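Local coordinates for 3-oxoadipate enol-lactonase (Burkholderia xenovorans, PDB 2XUA), which probably hydrolyses the enol-lactone ring to give 3-oxoadipate, a step in the bacterial breakdown of catechol and related aromatic compounds, at residues S66-G71 with H180-G185; A209-G214 with R226-A231. All coordinates share one frame; numbering follows the deposited sequence.

Contact 1. Residues S66-G71 with H180-G185; sequences SEAPKG and HTDKEG
The methyl group of Ala68 rests on the flat face of the Asp182 carboxylate, almost directly above its central carbon: Ala68 CB lies 3.9 Å from Asp182 CG. The same methyl extends over the first turn of the helix, where Ala68 CB is 4.1 Å from Gly185 CA. Gly185 has no side chain to hold the loop off, and the two backbones approach to 5.0 Å between Ala68 CA and Gly185 CA.

One polar bond, within residues 180-185, fixes the group the methyl lies on. Asp182 is the N-cap of helix 183-195, and its OD2 accepts a hydrogen bond from Gly185 N at 2.8 Å, with a fairly straight N-H...O angle of 161°. The lone pair used is the anti one, turned away from OD1. CG anti to the backbone N of Asp182 (chi1 -175°) carries the carboxylate forward to the amide of Gly185, and the capping bond restrains this group, whose face is turned to the methyl. The helix belongs to the predominantly helical region facing the bound laevulinic acid, consistent with the cap of an alpha/beta hydrolase, whereas residues 66-71 form a loop following core strand 54-58.

Farther along, Glu184 approaches the loop more loosely. Its side chain bends at chi2 (52°), and its OE1 stands 4.1 Å from Gly71 N; OE1 is instead paired with Arg143, in a salt bridge within the same helical region.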
loop_
_atom_site.group_PDB
_atom_site.type_symbol
_atom_site.label_atom_id
_atom_site.label_comp_id
_atom_site.label_asym_id
_atom_site.label_seq_id
_atom_site.Cartn_x
_atom_site.Cartn_y
_atom_site.Cartn_z
ATOM N N SER B 66 -8.615 7.930 4.048
ATOM C CA SER B 66 -9.501 8.583 4.988
ATOM C C SER B 66 -9.897 9.935 4.366
ATOM O O SER B 66 -9.258 10.400 3.390
ATOM C CB SER B 66 -8.827 8.817 6.337
ATOM O OG SER B 66 -8.645 7.585 7.074
ATOM N N GLU B 67 -10.888 10.590 4.962
ATOM C CA GLU B 67 -11.283 11.909 4.507
ATOM C C GLU B 67 -10.191 12.889 4.856
ATOM O O GLU B 67 -9.481 12.712 5.842
ATOM C CB GLU B 67 -12.563 12.298 5.230
ATOM C CG GLU B 67 -13.154 13.677 4.871
ATOM C CD GLU B 67 -14.275 14.064 5.848
ATOM O OE1 GLU B 67 -15.378 13.489 5.761
ATOM O OE2 GLU B 67 -14.039 14.883 6.742
ATOM N N ALA B 68 -10.027 13.917 4.028
ATOM C CA ALA B 68 -9.265 15.092 4.465
ATOM C C ALA B 68 -10.188 16.292 4.770
ATOM O O ALA B 68 -10.365 17.141 3.925
ATOM C CB ALA B 68 -8.247 15.468 3.425
ATOM N N PRO B 69 -10.739 16.388 5.986
ATOM C CA PRO B 69 -11.629 17.525 6.230
ATOM C C PRO B 69 -10.883 18.867 6.291
ATOM O O PRO B 69 -9.670 18.943 5.999
ATOM C CB PRO B 69 -12.244 17.200 7.595
ATOM C CG PRO B 69 -11.247 16.370 8.291
ATOM C CD PRO B 69 -10.321 15.752 7.241
ATOM N N LYS B 70 -11.627 19.928 6.624
ATOM C CA LYS B 70 -11.099 21.289 6.567
ATOM C C LYS B 70 -10.100 21.487 7.687
ATOM O O LYS B 70 -10.396 21.226 8.871
ATOM C CB LYS B 70 -12.243 22.342 6.637
ATOM C CG LYS B 70 -11.768 23.797 6.940
ATOM C CD LYS B 70 -12.928 24.853 6.866
ATOM C CE LYS B 70 -13.791 24.962 8.171
ATOM N NZ LYS B 70 -13.189 25.776 9.304
ATOM N N GLY B 71 -8.906 21.909 7.301
ATOM C CA GLY B 71 -7.880 22.237 8.284
ATOM C C GLY B 71 -7.885 23.719 8.678
ATOM O O GLY B 71 -8.680 24.484 8.126
ATOM N N HIS B 180 0.831 10.721 -3.032
ATOM C CA HIS B 180 -0.585 10.749 -3.283
ATOM C C HIS B 180 -1.381 11.162 -2.062
ATOM O O HIS B 180 -2.618 11.164 -2.098
ATOM C CB HIS B 180 -1.037 9.412 -3.872
ATOM C CG HIS B 180 -0.636 9.306 -5.311
ATOM N ND1 HIS B 180 -1.409 9.832 -6.320
ATOM C CD2 HIS B 180 0.511 8.877 -5.890
ATOM C CE1 HIS B 180 -0.768 9.689 -7.468
ATOM N NE2 HIS B 180 0.401 9.122 -7.232
ATOM N N THR B 181 -0.673 11.595 -1.012
ATOM C CA THR B 181 -1.365 12.156 0.176
ATOM C C THR B 181 -2.033 13.464 -0.218
ATOM O O THR B 181 -1.410 14.295 -0.895
ATOM C CB THR B 181 -0.378 12.364 1.331
ATOM O OG1 THR B 181 0.133 11.063 1.682
ATOM C CG2 THR B 181 -1.070 12.887 2.613
ATOM N N ASP B 182 -3.285 13.672 0.218
ATOM C CA ASP B 182 -3.950 14.925 -0.076
ATOM C C ASP B 182 -3.063 16.109 0.450
ATOM O O ASP B 182 -2.674 16.123 1.619
ATOM C CB ASP B 182 -5.284 14.946 0.629
ATOM C CG ASP B 182 -6.103 16.189 0.283
ATOM O OD1 ASP B 182 -6.967 16.065 -0.571
ATOM O OD2 ASP B 182 -5.912 17.255 0.876
ATOM N N LYS B 183 -2.734 17.072 -0.403
ATOM C CA LYS B 183 -1.785 18.127 0.016
ATOM C C LYS B 183 -2.311 19.034 1.121
ATOM O O LYS B 183 -1.551 19.442 1.990
ATOM C CB LYS B 183 -1.265 18.921 -1.190
ATOM C CG LYS B 183 -2.188 19.919 -1.791
ATOM C CD LYS B 183 -1.693 20.253 -3.169
ATOM C CE LYS B 183 -2.879 20.465 -4.081
ATOM N NZ LYS B 183 -2.433 21.436 -5.101
ATOM N N GLU B 184 -3.620 19.323 1.081
ATOM C CA GLU B 184 -4.296 20.110 2.130
ATOM C C GLU B 184 -4.340 19.305 3.419
ATOM O O GLU B 184 -4.024 19.836 4.500
ATOM C CB GLU B 184 -5.740 20.541 1.704
ATOM C CG GLU B 184 -6.486 21.272 2.801
ATOM C CD GLU B 184 -5.728 22.458 3.401
ATOM O OE1 GLU B 184 -5.972 22.791 4.580
ATOM O OE2 GLU B 184 -4.864 23.071 2.706
ATOM N N GLY B 185 -4.660 17.998 3.292
ATOM C CA GLY B 185 -4.646 17.090 4.454
ATOM C C GLY B 185 -3.283 17.072 5.119
ATOM O O GLY B 185 -3.160 17.149 6.328
#

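Contact 2. Residues A209-G214 with R226-A231; sequences ALVISG and RELAQA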
loop_
_atom_site.group_PDB
_atom_site.type_symbol
_atom_site.label_atom_id
_atom_site.label_comp_id
_atom_site.label_asym_id
_atom_site.label_seq_id
_atom_site.Cartn_x
_atom_site.Cartn_y
_atom_site.Cartn_z
ATOM N N ALA B 209 5.410 3.006 29.689
ATOM C CA ALA B 209 5.776 3.551 28.388
ATOM C C ALA B 209 7.110 2.992 27.910
ATOM O O ALA B 209 7.995 2.608 28.710
ATOM C CB ALA B 209 5.751 5.096 28.365
ATOM N N LEU B 210 7.200 2.830 26.585
ATOM C CA LEU B 210 8.450 2.508 25.901
ATOM C C LEU B 210 8.728 3.660 24.923
ATOM O O LEU B 210 7.846 4.101 24.185
ATOM C CB LEU B 210 8.316 1.192 25.120
ATOM C CG LEU B 210 9.330 0.933 24.010
ATOM C CD1 LEU B 210 10.742 0.664 24.662
ATOM C CD2 LEU B 210 8.927 -0.255 23.116
ATOM N N VAL B 211 9.944 4.156 24.896
ATOM C CA VAL B 211 10.264 5.183 23.891
ATOM C C VAL B 211 11.294 4.564 22.962
ATOM O O VAL B 211 12.272 4.084 23.433
ATOM C CB VAL B 211 10.800 6.497 24.492
ATOM C CG1 VAL B 211 11.228 7.506 23.335
ATOM C CG2 VAL B 211 9.796 7.138 25.393
ATOM N N ILE B 212 11.021 4.527 21.649
ATOM C CA ILE B 212 11.961 4.023 20.665
ATOM C C ILE B 212 12.408 5.251 19.859
ATOM O O ILE B 212 11.576 6.067 19.457
ATOM C CB ILE B 212 11.324 2.955 19.707
ATOM C CG1 ILE B 212 11.154 1.617 20.410
ATOM C CG2 ILE B 212 12.188 2.691 18.509
ATOM C CD1 ILE B 212 10.332 0.618 19.618
ATOM N N SER B 213 13.708 5.388 19.649
ATOM C CA SER B 213 14.254 6.492 18.863
ATOM C C SER B 213 15.314 5.897 17.866
ATOM O O SER B 213 15.856 4.802 18.106
ATOM C CB SER B 213 14.866 7.575 19.751
ATOM O OG SER B 213 13.910 8.249 20.542
ATOM N N GLY B 214 15.579 6.593 16.767
ATOM C CA GLY B 214 16.538 6.116 15.756
ATOM C C GLY B 214 17.815 6.957 15.900
ATOM O O GLY B 214 17.772 8.198 15.984
ATOM N N ARG B 226 15.071 10.415 24.777
ATOM C CA ARG B 226 15.473 10.468 26.197
ATOM C C ARG B 226 14.707 11.458 27.103
ATOM O O ARG B 226 14.259 11.080 28.186
ATOM C CB ARG B 226 16.991 10.556 26.263
ATOM C CG ARG B 226 17.673 9.324 25.565
ATOM C CD ARG B 226 19.156 9.267 25.750
ATOM N NE ARG B 226 19.812 10.398 25.075
ATOM C CZ ARG B 226 20.372 10.385 23.849
ATOM N NH1 ARG B 226 20.408 9.277 23.111
ATOM N NH2 ARG B 226 20.928 11.498 23.369
ATOM N N GLU B 227 14.506 12.706 26.681
ATOM C CA GLU B 227 13.742 13.644 27.509
ATOM C C GLU B 227 12.337 13.087 27.726
ATOM O O GLU B 227 11.774 13.176 28.826
ATOM C CB GLU B 227 13.583 15.001 26.844
ATOM C CG GLU B 227 14.808 15.868 26.818
ATOM C CD GLU B 227 14.549 17.055 25.900
ATOM O OE1 GLU B 227 13.679 17.867 26.301
ATOM O OE2 GLU B 227 15.149 17.126 24.775
ATOM N N LEU B 228 11.772 12.548 26.638
ATOM C CA LEU B 228 10.443 11.994 26.723
ATOM C C LEU B 228 10.427 10.855 27.732
ATOM O O LEU B 228 9.547 10.825 28.589
ATOM C CB LEU B 228 9.922 11.563 25.347
ATOM C CG LEU B 228 8.417 11.298 25.237
ATOM C CD1 LEU B 228 7.958 11.002 23.789
ATOM C CD2 LEU B 228 8.210 10.086 26.020
ATOM N N ALA B 229 11.401 9.953 27.649
ATOM C CA ALA B 229 11.427 8.783 28.486
ATOM C C ALA B 229 11.662 9.257 29.930
ATOM O O ALA B 229 11.211 8.609 30.890
ATOM C CB ALA B 229 12.557 7.832 28.067
ATOM N N GLN B 230 12.372 10.371 30.093
ATOM C CA GLN B 230 12.741 10.775 31.448
ATOM C C GLN B 230 11.595 11.541 32.093
ATOM O O GLN B 230 11.449 11.519 33.322
ATOM C CB GLN B 230 14.141 11.447 31.487
ATOM C CG GLN B 230 15.324 10.383 31.312
ATOM C CD GLN B 230 16.743 10.930 30.765
ATOM O OE1 GLN B 230 16.996 12.123 30.659
ATOM N NE2 GLN B 230 17.630 9.991 30.385
ATOM N N ALA B 231 10.757 12.183 31.284
ATOM C CA ALA B 231 9.547 12.818 31.838
ATOM C C ALA B 231 8.558 11.791 32.399
ATOM O O ALA B 231 7.740 12.116 33.279
ATOM C CB ALA B 231 8.864 13.633 30.818
#
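Behind Leu228 and Ala229, the two residues that meet Val211, the carbonyl oxygen of Glu227 receives two amides. Ala231 N donates to Glu227 O at 2.8 Å in the regular helical bond, and Gln230 N adds a weak one at 3.1 Å to Glu227 O. The amide of Gln230 is shared, its stronger bond going from Gln230 N to Arg226 O at 2.8 Å. These bonds belong to the last turns of helix 222-231.

Across the interface everything is apolar, and one methyl does the work. Val211 has CG1 anti to its backbone N (chi1 176°), an arrangement that sends CG2 toward the helix on the side of the amide nitrogen. There Val211 CG2 presses on Leu228 CD2 at 3.4 Å, closer than usual for two carbons, while the two side chains lie askew to one another. The same methyl meets the helix backbone and the small side chain beside it: Val211 CG2 is 3.9 Å from Ala229 CB. With only a methyl at Ala229, strand and helix come within 6.0 Å of each other, measured from Val211 CA to Ala229 CA.

Leu228 also packs on Leu122, carrying the apolar layer on to the neighbouring strand 117-123. Leu210 and Ile212 pack instead against helix 251-263. Strand 209-214, helix 222-231 and strand 236-240 form a beta-alpha-beta crossover, the repeating unit of the parallel part of an alpha/beta hydrolase sheet.

How the contacts relate
From the N terminus, the chain lays down the first strands of the sheet before residues 66-71 emerge in the loop ahead of helix 75-88. Contact 1 opens there and closes at 180-185, after 108 intervening residues, which include core strands 94-99 and 117-123 and the helices from 132 to 179; it ties a core loop to the start of helix 183-195. That helix leads on to strand 209-214, where contact 2 opens and soon closes a short loop of 11 residues. The two contacts follow in series, neither nested nor crossed. Their centres are about 30 Å apart on opposite sides of the chain's centre, contact 1 joining helical region to core, contact 2 lying wholly within the core.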